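Local coordinates for protein trans-2-enoyl-CoA reductase [NADH] (Treponema denticola ATCC 35405, PDB 4GGO) that catalyses the NADH-dependent reduction of trans-2-enoyl-CoA, such as crotonyl-CoA to butyryl-CoA, in fatty acid synthesis, at residues Gly226-Ala231 with Ser269-Val274; Glu208-Trp213 with His261-Glu266. All coordinates share one frame; numbering follows the deposited sequence.

Interaction 1 (Gly226-Ala231 with Ser269-Val274); sequences GCITLA and SIRAFV
Two neighbouring parallel strands of the Rossmann-fold sheet pair here, G226-A231 with S269-V274. The backbone ladder alternates. R271 N donates to C227 O, and T229 N returns a bond to R271 O at 3.0 Å. F273 N then donates to T229 O, and A231 N to F273 O at 3.1 Å. At the start of the pair, G226 N meets S269 O at 2.7 Å.

On the face of I228 and L230, the R271 side chain turns back toward the start of the pair. Its bend at chi3 (-68°) turns the guanidinium so that R271 NH2 and R271 NE both donate to G226 O, with NH2 at 3.0 Å and in the carbonyl plane. NE lies above that plane. I228 CD1 rests over one face of the guanidinium, and I228 CG1 is 3.6 Å from R271 NH2. Further along this sheet face, L230 CD2 touches F273 CB at 3.6 Å and sits at the edge of the ring. On the other face, T229 CG2 packs on A272 CB at 3.7 Å.

Strand 141-146 lies on the far side of 227-233, bonded to I228 and L230. Helices 208-219 and 248-266 cover the face of T229, A231 and A272. Loop residues I330 and V332 meet F273 on the other.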
loop_
_atom_site.group_PDB
_atom_site.type_symbol
_atom_site.label_atom_id
_atom_site.label_comp_id
_atom_site.label_asym_id
_atom_site.label_seq_id
_atom_site.Cartn_x
_atom_site.Cartn_y
_atom_site.Cartn_z
ATOM N N GLY A 226 8.630 -15.737 -17.097
ATOM C CA GLY A 226 7.413 -15.916 -16.328
ATOM C C GLY A 226 7.340 -15.016 -15.109
ATOM O O GLY A 226 6.593 -15.292 -14.169
ATOM N N CYS A 227 8.116 -13.936 -15.127
ATOM C CA CYS A 227 8.154 -12.992 -14.014
ATOM C C CYS A 227 6.781 -12.388 -13.734
ATOM O O CYS A 227 6.082 -11.954 -14.649
ATOM C CB CYS A 227 9.164 -11.876 -14.291
ATOM S SG CYS A 227 9.338 -10.670 -12.952
ATOM N N ILE A 228 6.400 -12.372 -12.462
ATOM C CA ILE A 228 5.139 -11.773 -12.049
ATOM C C ILE A 228 5.348 -10.311 -11.675
ATOM O O ILE A 228 6.259 -9.983 -10.917
ATOM C CB ILE A 228 4.546 -12.501 -10.830
ATOM C CG1 ILE A 228 4.249 -13.964 -11.166
ATOM C CG2 ILE A 228 3.289 -11.794 -10.343
ATOM C CD1 ILE A 228 3.721 -14.761 -9.994
ATOM N N THR A 229 4.515 -9.428 -12.214
ATOM C CA THR A 229 4.525 -8.037 -11.776
ATOM C C THR A 229 3.113 -7.546 -11.462
ATOM O O THR A 229 2.175 -7.779 -12.225
ATOM C CB THR A 229 5.252 -7.100 -12.778
ATOM O OG1 THR A 229 5.314 -5.774 -12.237
ATOM C CG2 THR A 229 4.543 -7.068 -14.123
ATOM N N LEU A 230 2.968 -6.883 -10.319
ATOM C CA LEU A 230 1.660 -6.443 -9.851
ATOM C C LEU A 230 1.654 -4.957 -9.528
ATOM O O LEU A 230 2.647 -4.411 -9.053
ATOM C CB LEU A 230 1.250 -7.220 -8.598
ATOM C CG LEU A 230 1.357 -8.744 -8.604
ATOM C CD1 LEU A 230 0.906 -9.304 -7.264
ATOM C CD2 LEU A 230 0.538 -9.336 -9.731
ATOM N N ALA A 231 0.524 -4.310 -9.788
ATOM C CA ALA A 231 0.300 -2.945 -9.339
ATOM C C ALA A 231 -0.964 -2.925 -8.488
ATOM O O ALA A 231 -2.019 -3.389 -8.920
ATOM C CB ALA A 231 0.168 -2.001 -10.522
ATOM N N SER A 269 6.600 -13.445 -22.166
ATOM C CA SER A 269 7.315 -14.149 -21.111
ATOM C C SER A 269 7.052 -13.531 -19.741
ATOM O O SER A 269 7.812 -13.755 -18.800
ATOM C CB SER A 269 8.815 -14.134 -21.400
ATOM O OG SER A 269 9.320 -12.809 -21.413
ATOM N N ILE A 270 5.980 -12.753 -19.630
ATOM C CA ILE A 270 5.676 -12.066 -18.379
ATOM C C ILE A 270 4.227 -12.278 -17.941
ATOM O O ILE A 270 3.366 -12.632 -18.749
ATOM C CB ILE A 270 5.981 -10.551 -18.477
ATOM C CG1 ILE A 270 6.571 -10.034 -17.165
ATOM C CG2 ILE A 270 4.734 -9.763 -18.871
ATOM C CD1 ILE A 270 7.042 -8.599 -17.235
ATOM N N ARG A 271 3.972 -12.071 -16.654
ATOM C CA ARG A 271 2.624 -12.171 -16.107
ATOM C C ARG A 271 2.290 -10.924 -15.293
ATOM O O ARG A 271 2.627 -10.832 -14.113
ATOM C CB ARG A 271 2.480 -13.432 -15.251
ATOM C CG ARG A 271 2.512 -14.726 -16.053
ATOM C CD ARG A 271 2.378 -15.949 -15.158
ATOM N NE ARG A 271 3.545 -16.132 -14.299
ATOM C CZ ARG A 271 3.686 -17.128 -13.430
ATOM N NH1 ARG A 271 2.728 -18.035 -13.298
ATOM N NH2 ARG A 271 4.783 -17.215 -12.690
ATOM N N ALA A 272 1.633 -9.965 -15.938
ATOM C CA ALA A 272 1.300 -8.693 -15.306
ATOM C C ALA A 272 -0.160 -8.645 -14.871
ATOM O O ALA A 272 -1.053 -9.057 -15.611
ATOM C CB ALA A 272 1.606 -7.541 -16.250
ATOM N N PHE A 273 -0.398 -8.138 -13.665
ATOM C CA PHE A 273 -1.751 -8.028 -13.136
ATOM C C PHE A 273 -1.939 -6.733 -12.366
ATOM O O PHE A 273 -1.003 -6.219 -11.756
ATOM C CB PHE A 273 -2.060 -9.183 -12.180
ATOM C CG PHE A 273 -1.851 -10.547 -12.768
ATOM C CD1 PHE A 273 -2.867 -11.177 -13.465
ATOM C CD2 PHE A 273 -0.649 -11.211 -12.596
ATOM C CE1 PHE A 273 -2.681 -12.439 -13.999
ATOM C CE2 PHE A 273 -0.455 -12.472 -13.126
ATOM C CZ PHE A 273 -1.473 -13.087 -13.828
ATOM N N VAL A 274 -3.157 -6.210 -12.392
ATOM C CA VAL A 274 -3.562 -5.229 -11.402
ATOM C C VAL A 274 -4.159 -6.011 -10.245
ATOM O O VAL A 274 -5.038 -6.849 -10.445
ATOM C CB VAL A 274 -4.609 -4.243 -11.948
ATOM C CG1 VAL A 274 -5.187 -3.405 -10.815
ATOM C CG2 VAL A 274 -3.995 -3.349 -13.014
#

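Interaction 2 (Glu208-Trp213 with His261-Glu266); sequences EDWERW and HRLNKE
E211 and R262 form a salt bridge between two helices. R262 NH2 donates to E211 OE1 at 2.6 Å, with an N-H...O angle of 147°. NH2 meets the syn side of OE1, 24° out of the carboxylate plane. A second bond, R262 NE to E211 OE2 at 2.8 Å, is weak and bent. The two flat groups are turned 49° against each other, so the pairing is twisted.

Beneath the charges lies L263, whose two methyls divide the work. CD2 packs against E211 CG at 3.6 Å. CD1 sits over the centre of the W210 six-membered ring, 3.7 Å from its centroid, in a CH-pi contact.

The torsions set these groups. E211 has CG anti to the backbone N (chi1 -169°) and an extended chain, which carries its carboxylate across to the other helix. R262 bends at chi3 and brings NE and NH2 to the two oxygens. W210 is fixed from outside: its NE1 bonds to T229 OG1, and its ring also meets Y146, L256 and A260.

E266 OE1 is 4.1 Å from E211 OE2. The two carboxylates probably repel each other weakly, and R262 would offset the charge of E211. The contact thus joins a partly exposed ionic bridge to a buried apolar layer, linking two helices on one face of the sheet.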
loop_
_atom_site.group_PDB
_atom_site.type_symbol
_atom_site.label_atom_id
_atom_site.label_comp_id
_atom_site.label_asym_id
_atom_site.label_seq_id
_atom_site.Cartn_x
_atom_site.Cartn_y
_atom_site.Cartn_z
ATOM N N GLU A 208 2.196 4.521 -16.137
ATOM C CA GLU A 208 3.342 4.945 -16.942
ATOM C C GLU A 208 4.681 4.527 -16.336
ATOM O O GLU A 208 5.507 3.911 -17.011
ATOM C CB GLU A 208 3.322 6.457 -17.185
ATOM C CG GLU A 208 2.278 6.911 -18.195
ATOM C CD GLU A 208 2.507 8.333 -18.674
ATOM O OE1 GLU A 208 3.355 9.035 -18.082
ATOM O OE2 GLU A 208 1.845 8.746 -19.649
ATOM N N ASP A 209 4.892 4.860 -15.068
ATOM C CA ASP A 209 6.153 4.546 -14.404
ATOM C C ASP A 209 6.346 3.043 -14.253
ATOM O O ASP A 209 7.463 2.536 -14.365
ATOM C CB ASP A 209 6.227 5.216 -13.033
ATOM C CG ASP A 209 7.555 4.977 -12.344
ATOM O OD1 ASP A 209 8.604 5.282 -12.950
ATOM O OD2 ASP A 209 7.551 4.474 -11.200
ATOM N N TRP A 210 5.250 2.340 -13.988
ATOM C CA TRP A 210 5.263 0.889 -13.863
ATOM C C TRP A 210 5.807 0.260 -15.139
ATOM O O TRP A 210 6.726 -0.559 -15.099
ATOM C CB TRP A 210 3.844 0.383 -13.594
ATOM C CG TRP A 210 3.723 -1.100 -13.448
ATOM C CD1 TRP A 210 4.707 -1.981 -13.106
ATOM C CD2 TRP A 210 2.537 -1.880 -13.643
ATOM N NE1 TRP A 210 4.208 -3.260 -13.075
ATOM C CE2 TRP A 210 2.878 -3.226 -13.402
ATOM C CE3 TRP A 210 1.222 -1.571 -14.000
ATOM C CZ2 TRP A 210 1.950 -4.261 -13.503
ATOM C CZ3 TRP A 210 0.301 -2.600 -14.100
ATOM C CH2 TRP A 210 0.671 -3.928 -13.853
ATOM N N GLU A 211 5.236 0.659 -16.271
ATOM C CA GLU A 211 5.652 0.146 -17.568
ATOM C C GLU A 211 7.092 0.550 -17.870
ATOM O O GLU A 211 7.840 -0.202 -18.494
ATOM C CB GLU A 211 4.712 0.654 -18.664
ATOM C CG GLU A 211 4.895 -0.030 -20.010
ATOM C CD GLU A 211 3.852 0.396 -21.024
ATOM O OE1 GLU A 211 3.348 1.534 -20.919
ATOM O OE2 GLU A 211 3.529 -0.410 -21.923
ATOM N N ARG A 212 7.478 1.738 -17.416
ATOM C CA ARG A 212 8.838 2.222 -17.613
ATOM C C ARG A 212 9.827 1.362 -16.832
ATOM O O ARG A 212 10.903 1.034 -17.331
ATOM C CB ARG A 212 8.957 3.688 -17.193
ATOM C CG ARG A 212 10.219 4.378 -17.696
ATOM C CD ARG A 212 10.295 5.817 -17.207
ATOM N NE ARG A 212 11.454 6.525 -17.744
ATOM C CZ ARG A 212 11.407 7.364 -18.774
ATOM N NH1 ARG A 212 10.254 7.609 -19.382
ATOM N NH2 ARG A 212 12.513 7.965 -19.192
ATOM N N TRP A 213 9.452 0.996 -15.609
ATOM C CA TRP A 213 10.267 0.104 -14.790
ATOM C C TRP A 213 10.463 -1.241 -15.479
ATOM O O TRP A 213 11.580 -1.750 -15.559
ATOM C CB TRP A 213 9.628 -0.111 -13.416
ATOM C CG TRP A 213 10.039 0.889 -12.379
ATOM C CD1 TRP A 213 9.352 2.004 -11.996
ATOM C CD2 TRP A 213 11.232 0.861 -11.586
ATOM N NE1 TRP A 213 10.045 2.675 -11.015
ATOM C CE2 TRP A 213 11.202 1.992 -10.745
ATOM C CE3 TRP A 213 12.323 -0.009 -11.507
ATOM C CZ2 TRP A 213 12.222 2.275 -9.838
ATOM C CZ3 TRP A 213 13.333 0.272 -10.603
ATOM C CH2 TRP A 213 13.274 1.403 -9.782
ATOM N N HIS A 261 -2.373 -4.745 -19.223
ATOM C CA HIS A 261 -2.839 -5.427 -20.413
ATOM C C HIS A 261 -1.796 -5.331 -21.522
ATOM O O HIS A 261 -1.467 -6.327 -22.167
ATOM C CB HIS A 261 -4.154 -4.796 -20.862
ATOM C CG HIS A 261 -4.855 -5.553 -21.944
ATOM N ND1 HIS A 261 -5.235 -4.968 -23.132
ATOM C CD2 HIS A 261 -5.256 -6.842 -22.012
ATOM C CE1 HIS A 261 -5.836 -5.867 -23.889
ATOM N NE2 HIS A 261 -5.866 -7.013 -23.233
ATOM N N ARG A 262 -1.277 -4.126 -21.736
ATOM C CA ARG A 262 -0.263 -3.896 -22.760
ATOM C C ARG A 262 1.050 -4.594 -22.407
ATOM O O ARG A 262 1.759 -5.084 -23.287
ATOM C CB ARG A 262 -0.042 -2.395 -22.965
ATOM C CG ARG A 262 0.998 -2.055 -24.021
ATOM C CD ARG A 262 0.891 -0.606 -24.485
ATOM N NE ARG A 262 1.307 0.353 -23.464
ATOM C CZ ARG A 262 0.469 1.044 -22.697
ATOM N NH1 ARG A 262 -0.842 0.883 -22.828
ATOM N NH2 ARG A 262 0.940 1.897 -21.798
ATOM N N LEU A 263 1.362 -4.640 -21.115
ATOM C CA LEU A 263 2.555 -5.328 -20.629
ATOM C C LEU A 263 2.562 -6.804 -21.025
ATOM O O LEU A 263 3.587 -7.338 -21.449
ATOM C CB LEU A 263 2.666 -5.198 -19.107
ATOM C CG LEU A 263 3.143 -3.860 -18.540
ATOM C CD1 LEU A 263 3.119 -3.887 -17.018
ATOM C CD2 LEU A 263 4.539 -3.529 -19.050
ATOM N N ASN A 264 1.410 -7.453 -20.885
ATOM C CA ASN A 264 1.271 -8.868 -21.220
ATOM C C ASN A 264 1.396 -9.120 -22.716
ATOM O O ASN A 264 1.882 -10.165 -23.148
ATOM C CB ASN A 264 -0.074 -9.398 -20.720
ATOM C CG ASN A 264 -0.131 -9.511 -19.213
ATOM O OD1 ASN A 264 0.741 -10.121 -18.594
ATOM N ND2 ASN A 264 -1.153 -8.912 -18.612
ATOM N N LYS A 265 0.953 -8.145 -23.499
ATOM C CA LYS A 265 0.938 -8.260 -24.951
ATOM C C LYS A 265 2.340 -8.215 -25.553
ATOM O O LYS A 265 2.660 -8.983 -26.460
ATOM C CB LYS A 265 0.076 -7.146 -25.545
ATOM C CG LYS A 265 -1.019 -7.647 -26.461
ATOM C CD LYS A 265 -2.130 -6.628 -26.609
ATOM C CE LYS A 265 -3.392 -7.166 -25.994
ATOM N NZ LYS A 265 -3.106 -7.528 -24.578
ATOM N N GLU A 266 3.172 -7.318 -25.034
ATOM C CA GLU A 266 4.498 -7.067 -25.590
ATOM C C GLU A 266 5.564 -7.966 -24.967
ATOM O O GLU A 266 6.656 -8.127 -25.516
ATOM C CB GLU A 266 4.857 -5.590 -25.413
ATOM C CG GLU A 266 3.818 -4.652 -26.020
ATOM C CD GLU A 266 4.086 -3.190 -25.719
ATOM O OE1 GLU A 266 4.987 -2.902 -24.904
ATOM O OE2 GLU A 266 3.389 -2.329 -26.299
#

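Overall arrangement
Helix 208-219 comes first in the chain, then strand 227-233, helix 248-266 and strand 270-276. Interaction 2 closes the longer loop, with 47 residues between its segments. Interaction 1 closes one with 37 residues between its segments. The two cross, because their segments alternate along the chain. Strand 227-233, helix 248-266 and strand 270-276 make a beta-alpha-beta unit: interaction 1 pairs its strands, and interaction 2 ties its helix to helix 208-219, which comes before the unit in the chain. The centres are about 9 Å apart. Side chains join the layers directly: N264 OD1 probably accepts from A272 N at 2.8 Å, and W210 CZ3 packs on A231 CB.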